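Aminopeptidase N (Francisella tularensis subsp. tularensis, PDB 5DLL) removes single amino acids from the N-terminus of peptides as a zinc-dependent M1-family aminopeptidase, probably degrading intracellular peptides from protein breakdown. Local coordinates at residues A[190-200]-A[275-283]. Sequence-based numbering, arbitrary orientation.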
ATOM      1  N   ASP A 190     -15.418   2.438 -25.410  1.00 44.92           N
ATOM      2  CA  ASP A 190     -14.192   1.790 -24.950  1.00 45.36           C
ATOM      3  C   ASP A 190     -14.071   0.459 -25.703  1.00 43.14           C
ATOM      4  O   ASP A 190     -14.734  -0.519 -25.350  1.00 44.19           O
ATOM      5  CB  ASP A 190     -14.239   1.562 -23.433  1.00 49.06           C
ATOM      6  CG  ASP A 190     -12.955   0.950 -22.878  1.00 48.20           C
ATOM      7  OD1 ASP A 190     -12.121   0.446 -23.657  1.00 52.10           O
ATOM      8  OD2 ASP A 190     -12.780   0.969 -21.644  1.00 48.08           O
ATOM      9  N   PRO A 191     -13.219   0.422 -26.742  1.00 40.43           N
ATOM     10  CA  PRO A 191     -13.160  -0.716 -27.662  1.00 40.09           C
ATOM     11  C   PRO A 191     -12.572  -2.001 -27.095  1.00 37.81           C
ATOM     12  O   PRO A 191     -12.736  -3.054 -27.711  1.00 38.57           O
ATOM     13  CB  PRO A 191     -12.273  -0.202 -28.804  1.00 43.08           C
ATOM     14  CG  PRO A 191     -11.422   0.847 -28.187  1.00 43.05           C
ATOM     15  CD  PRO A 191     -12.238   1.469 -27.092  1.00 41.85           C
ATOM     16  N   PHE A 192     -11.899  -1.925 -25.947  1.00 36.95           N
ATOM     17  CA  PHE A 192     -11.243  -3.098 -25.365  1.00 39.21           C
ATOM     18  C   PHE A 192     -12.156  -3.769 -24.354  1.00 37.46           C
ATOM     19  O   PHE A 192     -12.706  -3.107 -23.472  1.00 38.58           O
ATOM     20  CB  PHE A 192      -9.910  -2.719 -24.701  1.00 40.57           C
ATOM     21  CG  PHE A 192      -9.013  -1.887 -25.580  1.00 43.84           C
ATOM     22  CD1 PHE A 192      -8.268  -2.477 -26.594  1.00 42.49           C
ATOM     23  CD2 PHE A 192      -8.935  -0.506 -25.409  1.00 40.84           C
ATOM     24  CE1 PHE A 192      -7.456  -1.707 -27.412  1.00 42.95           C
ATOM     25  CE2 PHE A 192      -8.128   0.264 -26.226  1.00 40.42           C
ATOM     26  CZ  PHE A 192      -7.385  -0.337 -27.227  1.00 41.86           C
ATOM     27  N   LYS A 193     -12.302  -5.085 -24.499  1.00 40.07           N
ATOM     28  CA  LYS A 193     -13.068  -5.906 -23.565  1.00 45.33           C
ATOM     29  C   LYS A 193     -12.595  -5.692 -22.117  1.00 46.09           C
ATOM     30  O   LYS A 193     -11.396  -5.726 -21.840  1.00 45.54           O
ATOM     31  CB  LYS A 193     -12.935  -7.388 -23.929  1.00 48.05           C
ATOM     32  CG  LYS A 193     -13.600  -7.780 -25.240  1.00 54.04           C
ATOM     33  CD  LYS A 193     -13.114  -9.138 -25.737  1.00 66.05           C
ATOM     34  CE  LYS A 193     -13.679 -10.299 -24.927  1.00 67.78           C
ATOM     35  NZ  LYS A 193     -15.151 -10.482 -25.107  1.00 67.06           N
ATOM     36  N   LYS A 194     -13.542  -5.454 -21.208  1.00 42.69           N
ATOM     37  CA  LYS A 194     -13.237  -5.318 -19.785  1.00 38.14           C
ATOM     38  C   LYS A 194     -14.350  -5.893 -18.924  1.00 37.64           C
ATOM     39  O   LYS A 194     -15.508  -5.920 -19.346  1.00 39.84           O
ATOM     40  CB  LYS A 194     -13.010  -3.850 -19.411  1.00 35.86           C
ATOM     41  CG  LYS A 194     -14.241  -2.953 -19.462  1.00 33.52           C
ATOM     42  CD  LYS A 194     -13.924  -1.584 -18.877  1.00 32.23           C
ATOM     43  CE  LYS A 194     -15.132  -0.658 -18.853  1.00 31.57           C
ATOM     44  NZ  LYS A 194     -15.314   0.079 -20.136  1.00 31.25           N
ATOM     45  N   PRO A 195     -14.005  -6.347 -17.705  1.00 39.21           N
ATOM     46  CA  PRO A 195     -15.039  -6.750 -16.753  1.00 38.88           C
ATOM     47  C   PRO A 195     -15.761  -5.526 -16.185  1.00 37.83           C
ATOM     48  O   PRO A 195     -15.209  -4.428 -16.184  1.00 43.57           O
ATOM     49  CB  PRO A 195     -14.252  -7.492 -15.672  1.00 38.26           C
ATOM     50  CG  PRO A 195     -12.883  -6.909 -15.725  1.00 39.38           C
ATOM     51  CD  PRO A 195     -12.645  -6.479 -17.143  1.00 38.72           C
ATOM     52  N   CYS A 196     -16.984  -5.711 -15.706  1.00 40.44           N
ATOM     53  CA  CYS A 196     -17.810  -4.580 -15.290  1.00 37.83           C
ATOM     54  C   CYS A 196     -17.302  -3.841 -14.045  1.00 37.69           C
ATOM     55  O   CYS A 196     -17.660  -2.682 -13.848  1.00 39.77           O
ATOM     56  CB  CYS A 196     -19.268  -5.015 -15.093  1.00 38.90           C
ATOM     57  SG  CYS A 196     -19.530  -6.413 -13.977  1.00 38.02           S
ATOM     58  N   TYR A 197     -16.467  -4.476 -13.219  1.00 36.38           N
ATOM     59  CA  TYR A 197     -15.966  -3.825 -11.999  1.00 35.24           C
ATOM     60  C   TYR A 197     -15.086  -2.607 -12.306  1.00 34.73           C
ATOM     61  O   TYR A 197     -14.844  -1.768 -11.430  1.00 38.62           O
ATOM     62  CB  TYR A 197     -15.236  -4.827 -11.085  1.00 37.20           C
ATOM     63  CG  TYR A 197     -13.810  -5.172 -11.477  1.00 38.69           C
ATOM     64  CD1 TYR A 197     -12.746  -4.351 -11.102  1.00 39.16           C
ATOM     65  CD2 TYR A 197     -13.520  -6.331 -12.194  1.00 38.57           C
ATOM     66  CE1 TYR A 197     -11.436  -4.661 -11.450  1.00 40.15           C
ATOM     67  CE2 TYR A 197     -12.213  -6.652 -12.544  1.00 40.99           C
ATOM     68  CZ  TYR A 197     -11.173  -5.811 -12.171  1.00 40.85           C
ATOM     69  OH  TYR A 197      -9.874  -6.112 -12.517  1.00 38.65           O
ATOM     70  N   LEU A 198     -14.624  -2.516 -13.552  1.00 34.70           N
ATOM     71  CA  LEU A 198     -13.859  -1.365 -14.038  1.00 34.64           C
ATOM     72  C   LEU A 198     -14.716  -0.333 -14.756  1.00 33.99           C
ATOM     73  O   LEU A 198     -14.186   0.643 -15.297  1.00 38.94           O
ATOM     74  CB  LEU A 198     -12.772  -1.832 -15.001  1.00 32.70           C
ATOM     75  CG  LEU A 198     -11.775  -2.798 -14.389  1.00 32.85           C
ATOM     76  CD1 LEU A 198     -10.973  -3.432 -15.502  1.00 35.46           C
ATOM     77  CD2 LEU A 198     -10.883  -2.086 -13.383  1.00 32.86           C
ATOM     78  N   PHE A 199     -16.026  -0.541 -14.780  1.00 34.19           N
ATOM     79  CA  PHE A 199     -16.919   0.447 -15.357  1.00 34.80           C
ATOM     80  C   PHE A 199     -17.022   1.633 -14.401  1.00 36.19           C
ATOM     81  O   PHE A 199     -17.088   1.449 -13.178  1.00 41.18           O
ATOM     82  CB  PHE A 199     -18.311  -0.134 -15.634  1.00 33.76           C
ATOM     83  CG  PHE A 199     -19.331   0.914 -15.953  1.00 33.54           C
ATOM     84  CD1 PHE A 199     -20.046   1.534 -14.935  1.00 34.41           C
ATOM     85  CD2 PHE A 199     -19.537   1.323 -17.256  1.00 32.93           C
ATOM     86  CE1 PHE A 199     -20.961   2.531 -15.216  1.00 33.92           C
ATOM     87  CE2 PHE A 199     -20.456   2.320 -17.544  1.00 33.96           C
ATOM     88  CZ  PHE A 199     -21.168   2.923 -16.525  1.00 33.86           C
ATOM     89  N   ALA A 200     -17.033   2.842 -14.961  1.00 33.65           N
ATOM     90  CA  ALA A 200     -17.259   4.055 -14.174  1.00 33.43           C
ATOM     91  C   ALA A 200     -18.052   5.112 -14.936  1.00 36.56           C
ATOM     92  O   ALA A 200     -17.988   5.201 -16.171  1.00 34.49           O
ATOM     93  CB  ALA A 200     -15.937   4.635 -13.697  1.00 33.55           C
ATOM     94  N   MET A 275      -9.253   4.137  -7.351  1.00 31.22           N
ATOM     95  CA  MET A 275      -9.819   3.039  -8.136  1.00 32.12           C
ATOM     96  C   MET A 275      -9.384   3.111  -9.592  1.00 30.71           C
ATOM     97  O   MET A 275      -9.394   4.181 -10.194  1.00 28.47           O
ATOM     98  CB  MET A 275     -11.351   3.023  -8.031  1.00 32.39           C
ATOM     99  CG  MET A 275     -12.026   1.888  -8.803  1.00 32.73           C
ATOM    100  SD  MET A 275     -11.616   0.225  -8.215  1.00 35.48           S
ATOM    101  CE  MET A 275     -11.721  -0.727  -9.734  1.00 32.47           C
ATOM    102  N   GLU A 276      -9.048   1.950 -10.155  1.00 31.90           N
ATOM    103  CA  GLU A 276      -8.400   1.871 -11.461  1.00 32.93           C
ATOM    104  C   GLU A 276      -9.364   1.816 -12.644  1.00 34.18           C
ATOM    105  O   GLU A 276      -9.063   1.169 -13.652  1.00 39.63           O
ATOM    106  CB  GLU A 276      -7.477   0.642 -11.518  1.00 34.57           C
ATOM    107  CG  GLU A 276      -8.183  -0.707 -11.621  1.00 36.22           C
ATOM    108  CD  GLU A 276      -8.177  -1.516 -10.342  1.00 38.64           C
ATOM    109  OE1 GLU A 276      -8.007  -0.930  -9.246  1.00 32.71           O
ATOM    110  OE2 GLU A 276      -8.356  -2.754 -10.453  1.00 39.09           O
ATOM    111  N   ASN A 277     -10.505   2.493 -12.553  1.00 31.23           N
ATOM    112  CA  ASN A 277     -11.516   2.372 -13.605  1.00 34.03           C
ATOM    113  C   ASN A 277     -10.890   2.738 -14.947  1.00 32.99           C
ATOM    114  O   ASN A 277     -10.189   3.742 -15.048  1.00 34.93           O
ATOM    115  CB  ASN A 277     -12.742   3.247 -13.325  1.00 34.06           C
ATOM    116  CG  ASN A 277     -13.345   2.995 -11.960  1.00 32.81           C
ATOM    117  OD1 ASN A 277     -13.453   3.910 -11.147  1.00 33.76           O
ATOM    118  ND2 ASN A 277     -13.742   1.755 -11.701  1.00 36.37           N
ATOM    119  N   LYS A 278     -11.128   1.904 -15.957  1.00 31.66           N
ATOM    120  CA  LYS A 278     -10.438   2.013 -17.240  1.00 33.36           C
ATOM    121  C   LYS A 278     -10.641   3.387 -17.886  1.00 34.01           C
ATOM    122  O   LYS A 278     -11.762   3.772 -18.209  1.00 34.98           O
ATOM    123  CB  LYS A 278     -10.905   0.892 -18.173  1.00 39.15           C
ATOM    124  CG  LYS A 278     -10.348   0.921 -19.592  1.00 45.86           C
ATOM    125  CD  LYS A 278      -8.835   0.777 -19.638  1.00 49.36           C
ATOM    126  CE  LYS A 278      -8.345   0.475 -21.051  1.00 49.24           C
ATOM    127  NZ  LYS A 278      -8.379  -0.986 -21.345  1.00 57.84           N
ATOM    128  N   GLY A 279      -9.542   4.126 -18.040  1.00 37.91           N
ATOM    129  CA  GLY A 279      -9.555   5.442 -18.681  1.00 38.96           C
ATOM    130  C   GLY A 279     -10.081   6.561 -17.796  1.00 39.96           C
ATOM    131  O   GLY A 279     -10.119   7.724 -18.202  1.00 39.16           O
ATOM    132  N   LEU A 280     -10.464   6.213 -16.573  1.00 39.16           N
ATOM    133  CA  LEU A 280     -11.230   7.109 -15.716  1.00 36.53           C
ATOM    134  C   LEU A 280     -10.977   6.707 -14.271  1.00 35.19           C
ATOM    135  O   LEU A 280     -11.827   6.128 -13.605  1.00 33.32           O
ATOM    136  CB  LEU A 280     -12.724   7.031 -16.069  1.00 32.98           C
ATOM    137  CG  LEU A 280     -13.699   7.931 -15.298  1.00 31.47           C
ATOM    138  CD1 LEU A 280     -13.213   9.367 -15.196  1.00 31.58           C
ATOM    139  CD2 LEU A 280     -15.068   7.885 -15.951  1.00 33.61           C
ATOM    140  N   ASN A 281      -9.773   6.986 -13.804  1.00 36.49           N
ATOM    141  CA  ASN A 281      -9.415   6.662 -12.440  1.00 35.48           C
ATOM    142  C   ASN A 281     -10.106   7.655 -11.523  1.00 35.50           C
ATOM    143  O   ASN A 281     -10.342   8.803 -11.907  1.00 35.34           O
ATOM    144  CB  ASN A 281      -7.898   6.703 -12.259  1.00 37.93           C
ATOM    145  CG  ASN A 281      -7.180   5.632 -13.067  1.00 37.94           C
ATOM    146  OD1 ASN A 281      -7.806   4.801 -13.734  1.00 47.64           O
ATOM    147  ND2 ASN A 281      -5.854   5.640 -13.003  1.00 40.77           N
ATOM    148  N   ILE A 282     -10.468   7.197 -10.331  1.00 36.05           N
ATOM    149  CA  ILE A 282     -11.154   8.032  -9.356  1.00 33.35           C
ATOM    150  C   ILE A 282     -10.383   7.924  -8.058  1.00 32.63           C
ATOM    151  O   ILE A 282      -9.972   6.831  -7.660  1.00 30.09           O
ATOM    152  CB  ILE A 282     -12.628   7.604  -9.162  1.00 36.91           C
ATOM    153  CG1 ILE A 282     -13.369   7.628 -10.506  1.00 36.57           C
ATOM    154  CG2 ILE A 282     -13.340   8.522  -8.169  1.00 36.46           C
ATOM    155  CD1 ILE A 282     -14.865   7.399 -10.406  1.00 36.76           C
ATOM    156  N   PHE A 283     -10.177   9.068  -7.413  1.00 36.97           N
ATOM    157  CA  PHE A 283      -9.375   9.143  -6.200  1.00 42.86           C
ATOM    158  C   PHE A 283     -10.082   9.982  -5.158  1.00 41.57           C
ATOM    159  O   PHE A 283     -10.870  10.867  -5.492  1.00 40.89           O
ATOM    160  CB  PHE A 283      -8.021   9.811  -6.471  1.00 44.11           C
ATOM    161  CG  PHE A 283      -7.142   9.073  -7.440  1.00 44.10           C
ATOM    162  CD1 PHE A 283      -7.281   9.268  -8.808  1.00 46.46           C
ATOM    163  CD2 PHE A 283      -6.144   8.218  -6.987  1.00 46.52           C
ATOM    164  CE1 PHE A 283      -6.460   8.603  -9.708  1.00 42.39           C
ATOM    165  CE2 PHE A 283      -5.319   7.552  -7.884  1.00 43.41           C
ATOM    166  CZ  PHE A 283      -5.481   7.740  -9.247  1.00 37.09           C
TER
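Leu198 meets Asn277 and Lys278 where the N-terminal domain of this M1 aminopeptidase abuts its catalytic domain: Tyr197 and Leu198, of the 3-10 segment 196-198, lie against Met275 to Lys278, which include the Met-Glu-Asn end of the family's GAMEN motif, Met275 to Asn277. A type II beta turn from Asn277 to Leu280 leads into strand 280-284. One weak backbone hydrogen bond crosses, Lys278 N to Leu198 O (3.4 Å). Apolar contacts accompany it. The Met275 CE methyl reaches the rim of the Tyr197 ring at CD1 (4.0 Å) and also touches Leu198 CD2, while Ala200 CB packs on Asn277 CB (3.5 Å) and Leu280 CD2. The Leu198 CD2 methyl rests on Glu276 CG (3.5 Å). Glu276 OE2 lies in the plane of the Tyr197 ring, at its edge, with carboxylate and ring planes 85° apart; its salt bridge goes to Lys331. The Glu276 side chain also lies beside zinc ligands His313 and Glu332, so this contact backs the active site. Charged groups gather at the other end. Lys194 NZ forms a salt bridge to Asp190 OD2, coming from above the carboxylate plane. Lys278, its CG anti to the backbone N (chi1 176°), crosses Asp190 at about a right angle, bringing its CG methylene to 3.2 Å from Asp190 OD2, while its NZ stands 4.1 Å from Phe192 CB.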